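Side-chain contacts in glycosyltransferase Gtf1 (Streptococcus pneumoniae, PDB 4PQG), which is a glycosyltransferase of the GT-B fold, with two parallel-sheet lobes and an added extended antiparallel beta-sheet domain: residues A[194-198]-A[199-203]; A[287-290]-A[291-294]. All coordinates share one frame; numbering follows the deposited sequence.

Overall arrangement
Contacts 1 and 2 are separate local features of one chain, their centres about 44 Å apart and their nearest atoms about 30 Å apart. Contact 1 (194-198 with 199-203) is the last hairpin of the long antiparallel sheet, its centre about 31 Å from the centre of the chain and mostly at the surface. Contact 2 (287-290 with 291-294) is the first turns of helix 288-301, in the lobe built on the seven-stranded parallel sheet. Contact 2 lies nearer the ligands but touches neither: the side chain of Gln290, which bonds to Ala251 beside the bound NAG, is about 8 Å from that sugar, and the side chain of Thr287 about 11 Å from the bound UDP.

Contact 1: A[194-198]-A[199-203]; sequences VYHFK and DKIFY
Tyr195 and Phe202 face each other as an antiparallel hydrogen-bonded pair: Tyr195 N gives a nearly straight bond to Phe202 O at 2.9 Å, in the carbonyl plane, and Phe202 N returns one to Tyr195 O at 3.0 Å. Nearer the turn, Phe197 N donates to Lys200 O at 2.7 Å. The turn itself is braced by side chains. His196 uses ND1 to accept from Lys198 N, which lies close to the imidazole plane, while Lys200 NZ makes a salt bridge to Asp199 OD1 from above the carboxylate plane at 3.2 Å. On the face bearing Tyr195 and Phe202, the edge of the Phe202 ring meets the face of Phe197, which comes from the start of the turn, in an offset edge-to-face pair with planes at 81°; Phe208 of helix 205-215 packs on both Tyr195 and Phe197 here. The other face carries Val194, His196, Ile201 and Tyr203. With CG1 anti to the backbone N (chi1 -159°), Ile201 brings CD1 tightly against Val194 CG1 at 3.5 Å and near His196 CD2, and Val194 CG2 lies at the edge of the Tyr203 ring. This is a beta hairpin, here closing the outer end of the extended antiparallel sheet.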
ATOM      1  N   VAL A 194       5.705  26.964   5.081  1.00 18.94           N
ATOM      2  CA  VAL A 194       7.058  27.487   4.917  1.00 18.17           C
ATOM      3  C   VAL A 194       8.041  26.465   5.472  1.00 16.89           C
ATOM      4  O   VAL A 194       7.838  25.941   6.573  1.00 16.47           O
ATOM      5  CB  VAL A 194       7.190  28.829   5.678  1.00 18.62           C
ATOM      6  CG1 VAL A 194       8.629  29.300   5.740  1.00 19.16           C
ATOM      7  CG2 VAL A 194       6.298  29.913   5.071  1.00 19.77           C
ATOM      8  N   TYR A 195       9.099  26.177   4.710  1.00 15.94           N
ATOM      9  CA  TYR A 195      10.156  25.278   5.155  1.00 15.23           C
ATOM     10  C   TYR A 195      11.422  26.085   5.275  1.00 15.18           C
ATOM     11  O   TYR A 195      12.013  26.486   4.259  1.00 14.90           O
ATOM     12  CB  TYR A 195      10.399  24.149   4.149  1.00 15.14           C
ATOM     13  CG  TYR A 195       9.166  23.366   3.775  1.00 15.47           C
ATOM     14  CD1 TYR A 195       8.969  22.070   4.271  1.00 14.84           C
ATOM     15  CD2 TYR A 195       8.196  23.901   2.903  1.00 15.44           C
ATOM     16  CE1 TYR A 195       7.852  21.335   3.937  1.00 15.00           C
ATOM     17  CE2 TYR A 195       7.067  23.163   2.554  1.00 15.60           C
ATOM     18  CZ  TYR A 195       6.907  21.878   3.080  1.00 15.49           C
ATOM     19  OH  TYR A 195       5.822  21.115   2.755  1.00 15.88           O
ATOM     20  N   HIS A 196      11.825  26.344   6.511  1.00 14.37           N
ATOM     21  CA  HIS A 196      12.898  27.291   6.756  1.00 14.49           C
ATOM     22  C   HIS A 196      14.164  26.520   6.962  1.00 14.54           C
ATOM     23  O   HIS A 196      14.320  25.841   7.984  1.00 13.39           O
ATOM     24  CB  HIS A 196      12.588  28.194   7.956  1.00 14.14           C
ATOM     25  CG  HIS A 196      13.477  29.431   8.033  1.00 14.22           C
ATOM     26  ND1 HIS A 196      14.827  29.364   7.987  1.00 14.20           N
ATOM     27  CD2 HIS A 196      13.156  30.783   8.157  1.00 13.90           C
ATOM     28  CE1 HIS A 196      15.338  30.606   8.055  1.00 14.10           C
ATOM     29  NE2 HIS A 196      14.312  31.473   8.169  1.00 14.49           N
ATOM     30  N   PHE A 197      15.069  26.608   5.991  1.00 14.78           N
ATOM     31  CA  PHE A 197      16.338  25.870   6.076  1.00 16.90           C
ATOM     32  C   PHE A 197      17.511  26.653   6.679  1.00 18.50           C
ATOM     33  O   PHE A 197      18.664  26.259   6.506  1.00 18.59           O
ATOM     34  CB  PHE A 197      16.730  25.273   4.720  1.00 17.90           C
ATOM     35  CG  PHE A 197      16.079  23.953   4.436  1.00 18.23           C
ATOM     36  CD1 PHE A 197      16.820  22.779   4.482  1.00 18.97           C
ATOM     37  CD2 PHE A 197      14.717  23.882   4.136  1.00 19.25           C
ATOM     38  CE1 PHE A 197      16.228  21.549   4.216  1.00 19.46           C
ATOM     39  CE2 PHE A 197      14.112  22.652   3.873  1.00 19.73           C
ATOM     40  CZ  PHE A 197      14.872  21.487   3.910  1.00 19.28           C
ATOM     41  N   LYS A 198      17.199  27.732   7.398  1.00 18.42           N
ATOM     42  CA  LYS A 198      18.173  28.547   8.148  1.00 21.03           C
ATOM     43  C   LYS A 198      18.884  29.537   7.231  1.00 21.55           C
ATOM     44  O   LYS A 198      18.852  30.743   7.487  1.00 20.96           O
ATOM     45  CB  LYS A 198      19.182  27.726   8.997  1.00 22.44           C
ATOM     46  CG  LYS A 198      18.618  26.540   9.816  1.00 23.94           C
ATOM     47  CD  LYS A 198      17.554  26.958  10.803  1.00 27.36           C
ATOM     48  CE  LYS A 198      17.249  25.856  11.816  1.00 28.47           C
ATOM     49  NZ  LYS A 198      16.482  26.424  12.962  1.00 30.58           N
ATOM     50  N   ASP A 199      19.478  29.029   6.146  1.00 23.50           N
ATOM     51  CA  ASP A 199      20.118  29.884   5.133  1.00 24.03           C
ATOM     52  C   ASP A 199      19.287  30.082   3.852  1.00 25.40           C
ATOM     53  O   ASP A 199      19.722  30.771   2.900  1.00 24.00           O
ATOM     54  CB  ASP A 199      21.521  29.367   4.800  1.00 27.46           C
ATOM     55  CG  ASP A 199      21.522  27.978   4.164  1.00 30.23           C
ATOM     56  OD1 ASP A 199      20.442  27.393   3.882  1.00 28.71           O
ATOM     57  OD2 ASP A 199      22.637  27.466   3.938  1.00 32.71           O
ATOM     58  N   LYS A 200      18.096  29.482   3.820  1.00 21.98           N
ATOM     59  CA  LYS A 200      17.200  29.594   2.669  1.00 22.44           C
ATOM     60  C   LYS A 200      15.819  29.149   3.103  1.00 20.69           C
ATOM     61  O   LYS A 200      15.657  28.551   4.167  1.00 18.62           O
ATOM     62  CB  LYS A 200      17.693  28.740   1.486  1.00 23.16           C
ATOM     63  CG  LYS A 200      17.752  27.249   1.786  1.00 25.16           C
ATOM     64  CD  LYS A 200      17.985  26.389   0.550  1.00 27.75           C
ATOM     65  CE  LYS A 200      19.405  26.535   0.032  1.00 29.05           C
ATOM     66  NZ  LYS A 200      20.350  25.949   1.014  1.00 30.15           N
ATOM     67  N   ILE A 201      14.837  29.412   2.255  1.00 20.26           N
ATOM     68  CA  ILE A 201      13.451  29.168   2.578  1.00 19.84           C
ATOM     69  C   ILE A 201      12.697  28.644   1.348  1.00 19.83           C
ATOM     70  O   ILE A 201      12.999  29.043   0.213  1.00 18.91           O
ATOM     71  CB  ILE A 201      12.848  30.467   3.146  1.00 21.31           C
ATOM     72  CG1 ILE A 201      11.604  30.219   3.976  1.00 21.06           C
ATOM     73  CG2 ILE A 201      12.623  31.514   2.058  1.00 21.42           C
ATOM     74  CD1 ILE A 201      11.415  31.293   5.044  1.00 21.52           C
ATOM     75  N   PHE A 202      11.752  27.725   1.569  1.00 18.31           N
ATOM     76  CA  PHE A 202      10.872  27.236   0.501  1.00 17.94           C
ATOM     77  C   PHE A 202       9.430  27.518   0.867  1.00 17.97           C
ATOM     78  O   PHE A 202       9.038  27.319   2.003  1.00 17.89           O
ATOM     79  CB  PHE A 202      11.066  25.732   0.276  1.00 17.63           C
ATOM     80  CG  PHE A 202      12.470  25.350  -0.071  1.00 17.88           C
ATOM     81  CD1 PHE A 202      12.984  25.615  -1.351  1.00 17.52           C
ATOM     82  CD2 PHE A 202      13.280  24.713   0.856  1.00 17.35           C
ATOM     83  CE1 PHE A 202      14.286  25.274  -1.684  1.00 17.76           C
ATOM     84  CE2 PHE A 202      14.585  24.358   0.521  1.00 18.43           C
ATOM     85  CZ  PHE A 202      15.090  24.641  -0.750  1.00 17.59           C
ATOM     86  N   TYR A 203       8.639  27.966  -0.103  1.00 18.71           N
ATOM     87  CA  TYR A 203       7.219  28.255   0.128  1.00 19.94           C
ATOM     88  C   TYR A 203       6.341  27.202  -0.513  1.00 18.83           C
ATOM     89  O   TYR A 203       6.263  27.137  -1.738  1.00 19.11           O
ATOM     90  CB  TYR A 203       6.850  29.655  -0.403  1.00 22.16           C
ATOM     91  CG  TYR A 203       7.718  30.710   0.221  1.00 23.92           C
ATOM     92  CD1 TYR A 203       7.575  31.034   1.575  1.00 26.06           C
ATOM     93  CD2 TYR A 203       8.714  31.364  -0.519  1.00 25.44           C
ATOM     94  CE1 TYR A 203       8.401  31.977   2.173  1.00 27.37           C
ATOM     95  CE2 TYR A 203       9.534  32.320   0.071  1.00 25.53           C
ATOM     96  CZ  TYR A 203       9.373  32.621   1.415  1.00 26.13           C
ATOM     97  OH  TYR A 203      10.175  33.558   2.043  1.00 26.78           O
TER

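Contact 2: A[287-290]-A[291-294]; sequences TDRQ and NEVL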
ATOM      1  N   THR A 287      -1.281  -5.864 -17.404  1.00 22.38           N
ATOM      2  CA  THR A 287      -1.791  -6.851 -18.364  1.00 24.84           C
ATOM      3  C   THR A 287      -1.790  -6.301 -19.772  1.00 24.94           C
ATOM      4  O   THR A 287      -1.879  -5.092 -19.966  1.00 26.17           O
ATOM      5  CB  THR A 287      -3.231  -7.263 -18.055  1.00 24.10           C
ATOM      6  OG1 THR A 287      -4.097  -6.144 -18.273  1.00 24.11           O
ATOM      7  CG2 THR A 287      -3.361  -7.774 -16.644  1.00 24.00           C
ATOM      8  N   ASP A 288      -1.725  -7.194 -20.756  1.00 26.47           N
ATOM      9  CA  ASP A 288      -1.796  -6.796 -22.158  1.00 25.64           C
ATOM     10  C   ASP A 288      -3.143  -6.209 -22.547  1.00 24.37           C
ATOM     11  O   ASP A 288      -3.201  -5.381 -23.440  1.00 24.48           O
ATOM     12  CB  ASP A 288      -1.488  -7.972 -23.096  1.00 28.29           C
ATOM     13  CG  ASP A 288      -0.010  -8.305 -23.148  1.00 30.31           C
ATOM     14  OD1 ASP A 288       0.827  -7.380 -23.056  1.00 30.53           O
ATOM     15  OD2 ASP A 288       0.305  -9.501 -23.281  1.00 33.08           O
ATOM     16  N   ARG A 289      -4.222  -6.666 -21.924  1.00 23.78           N
ATOM     17  CA  ARG A 289      -5.528  -6.082 -22.201  1.00 24.40           C
ATOM     18  C   ARG A 289      -5.568  -4.598 -21.807  1.00 23.50           C
ATOM     19  O   ARG A 289      -6.066  -3.776 -22.569  1.00 25.74           O
ATOM     20  CB  ARG A 289      -6.651  -6.872 -21.528  1.00 26.39           C
ATOM     21  CG  ARG A 289      -8.071  -6.392 -21.832  1.00 29.81           C
ATOM     22  CD  ARG A 289      -8.435  -6.338 -23.317  1.00 32.93           C
ATOM     23  NE  ARG A 289      -9.700  -5.623 -23.526  1.00 34.63           N
ATOM     24  CZ  ARG A 289     -10.017  -4.931 -24.621  1.00 35.19           C
ATOM     25  NH1 ARG A 289      -9.166  -4.842 -25.633  1.00 35.80           N
ATOM     26  NH2 ARG A 289     -11.186  -4.309 -24.703  1.00 36.37           N
ATOM     27  N   GLN A 290      -5.040  -4.247 -20.630  1.00 23.33           N
ATOM     28  CA  GLN A 290      -5.030  -2.830 -20.249  1.00 22.03           C
ATOM     29  C   GLN A 290      -4.114  -2.054 -21.179  1.00 21.56           C
ATOM     30  O   GLN A 290      -4.416  -0.920 -21.554  1.00 21.52           O
ATOM     31  CB  GLN A 290      -4.625  -2.608 -18.798  1.00 21.24           C
ATOM     32  CG  GLN A 290      -4.812  -1.152 -18.363  1.00 20.73           C
ATOM     33  CD  GLN A 290      -4.799  -0.969 -16.861  1.00 21.45           C
ATOM     34  OE1 GLN A 290      -4.196  -1.754 -16.128  1.00 20.70           O
ATOM     35  NE2 GLN A 290      -5.470   0.080 -16.395  1.00 22.14           N
ATOM     36  N   ASN A 291      -3.017  -2.694 -21.570  1.00 21.86           N
ATOM     37  CA  ASN A 291      -2.076  -2.109 -22.512  1.00 23.19           C
ATOM     38  C   ASN A 291      -2.795  -1.668 -23.787  1.00 23.93           C
ATOM     39  O   ASN A 291      -2.725  -0.496 -24.169  1.00 23.62           O
ATOM     40  CB  ASN A 291      -0.925  -3.092 -22.793  1.00 23.41           C
ATOM     41  CG  ASN A 291       0.227  -2.453 -23.557  1.00 24.51           C
ATOM     42  OD1 ASN A 291       0.020  -1.631 -24.448  1.00 24.71           O
ATOM     43  ND2 ASN A 291       1.446  -2.837 -23.210  1.00 23.77           N
ATOM     44  N   GLU A 292      -3.528  -2.593 -24.409  1.00 25.84           N
ATOM     45  CA  GLU A 292      -4.233  -2.320 -25.666  1.00 26.74           C
ATOM     46  C   GLU A 292      -5.335  -1.269 -25.505  1.00 25.61           C
ATOM     47  O   GLU A 292      -5.487  -0.377 -26.352  1.00 24.51           O
ATOM     48  CB  GLU A 292      -4.834  -3.615 -26.224  1.00 31.30           C
ATOM     49  CG  GLU A 292      -3.799  -4.702 -26.489  1.00 37.69           C
ATOM     50  CD  GLU A 292      -4.424  -6.076 -26.665  1.00 42.74           C
ATOM     51  OE1 GLU A 292      -5.563  -6.147 -27.183  1.00 45.42           O
ATOM     52  OE2 GLU A 292      -3.772  -7.078 -26.283  1.00 43.94           O
ATOM     53  N   VAL A 293      -6.102  -1.380 -24.423  1.00 24.12           N
ATOM     54  CA  VAL A 293      -7.151  -0.399 -24.110  1.00 23.57           C
ATOM     55  C   VAL A 293      -6.566   1.011 -24.032  1.00 23.19           C
ATOM     56  O   VAL A 293      -7.029   1.931 -24.707  1.00 23.48           O
ATOM     57  CB  VAL A 293      -7.885  -0.755 -22.791  1.00 24.22           C
ATOM     58  CG1 VAL A 293      -8.708   0.429 -22.290  1.00 24.64           C
ATOM     59  CG2 VAL A 293      -8.780  -1.970 -22.998  1.00 24.95           C
ATOM     60  N   LEU A 294      -5.520   1.164 -23.231  1.00 23.01           N
ATOM     61  CA  LEU A 294      -4.905   2.467 -23.034  1.00 22.98           C
ATOM     62  C   LEU A 294      -4.308   2.996 -24.335  1.00 24.27           C
ATOM     63  O   LEU A 294      -4.504   4.169 -24.678  1.00 23.98           O
ATOM     64  CB  LEU A 294      -3.839   2.403 -21.935  1.00 22.78           C
ATOM     65  CG  LEU A 294      -3.199   3.717 -21.453  1.00 22.52           C
ATOM     66  CD1 LEU A 294      -4.238   4.732 -20.993  1.00 22.20           C
ATOM     67  CD2 LEU A 294      -2.183   3.425 -20.350  1.00 21.93           C
TER
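Asn291, Glu292, Val293 and Leu294 each donate their backbone N-H to the carbonyl oxygen four residues earlier, from Asn291 N to Thr287 O at 3.1 Å through to Leu294 N to Gln290 O at 2.9 Å. Thr287 is the N-cap: its OG1 accepts from Gln290 N at 3.2 Å in a fairly straight bond, satisfying an amide of the first turn. Arg289 starts out beside its own carbonyl carbon (chi1 -176°) and turns back at chi2 (56°), bringing the guanidinium over Val293. There Val293 CG2 sits above the centre of one face, 3.6 Å from Arg289 CZ. Glu292 approaches the guanidinium edge with its carboxylate plane turned 75° from it, but Glu292 OE1 stays 4.1 Å from Arg289 NH1, beyond salt-bridge range, so any attraction is probably modest. Elsewhere on the helix the polar ends reach neighbouring elements: Asp288 OD1 and Asn291 ND2 both bond to Thr310 OG1, and Gln290 NE2 to His253 ND1 and Ala251 O. Thr287 caps the start of helix 288-301, which links the neighbouring parallel strands 282-285 and 308-310 in a beta-alpha-beta crossover, the repeating unit of the Rossmann-like lobes of GT-B proteins.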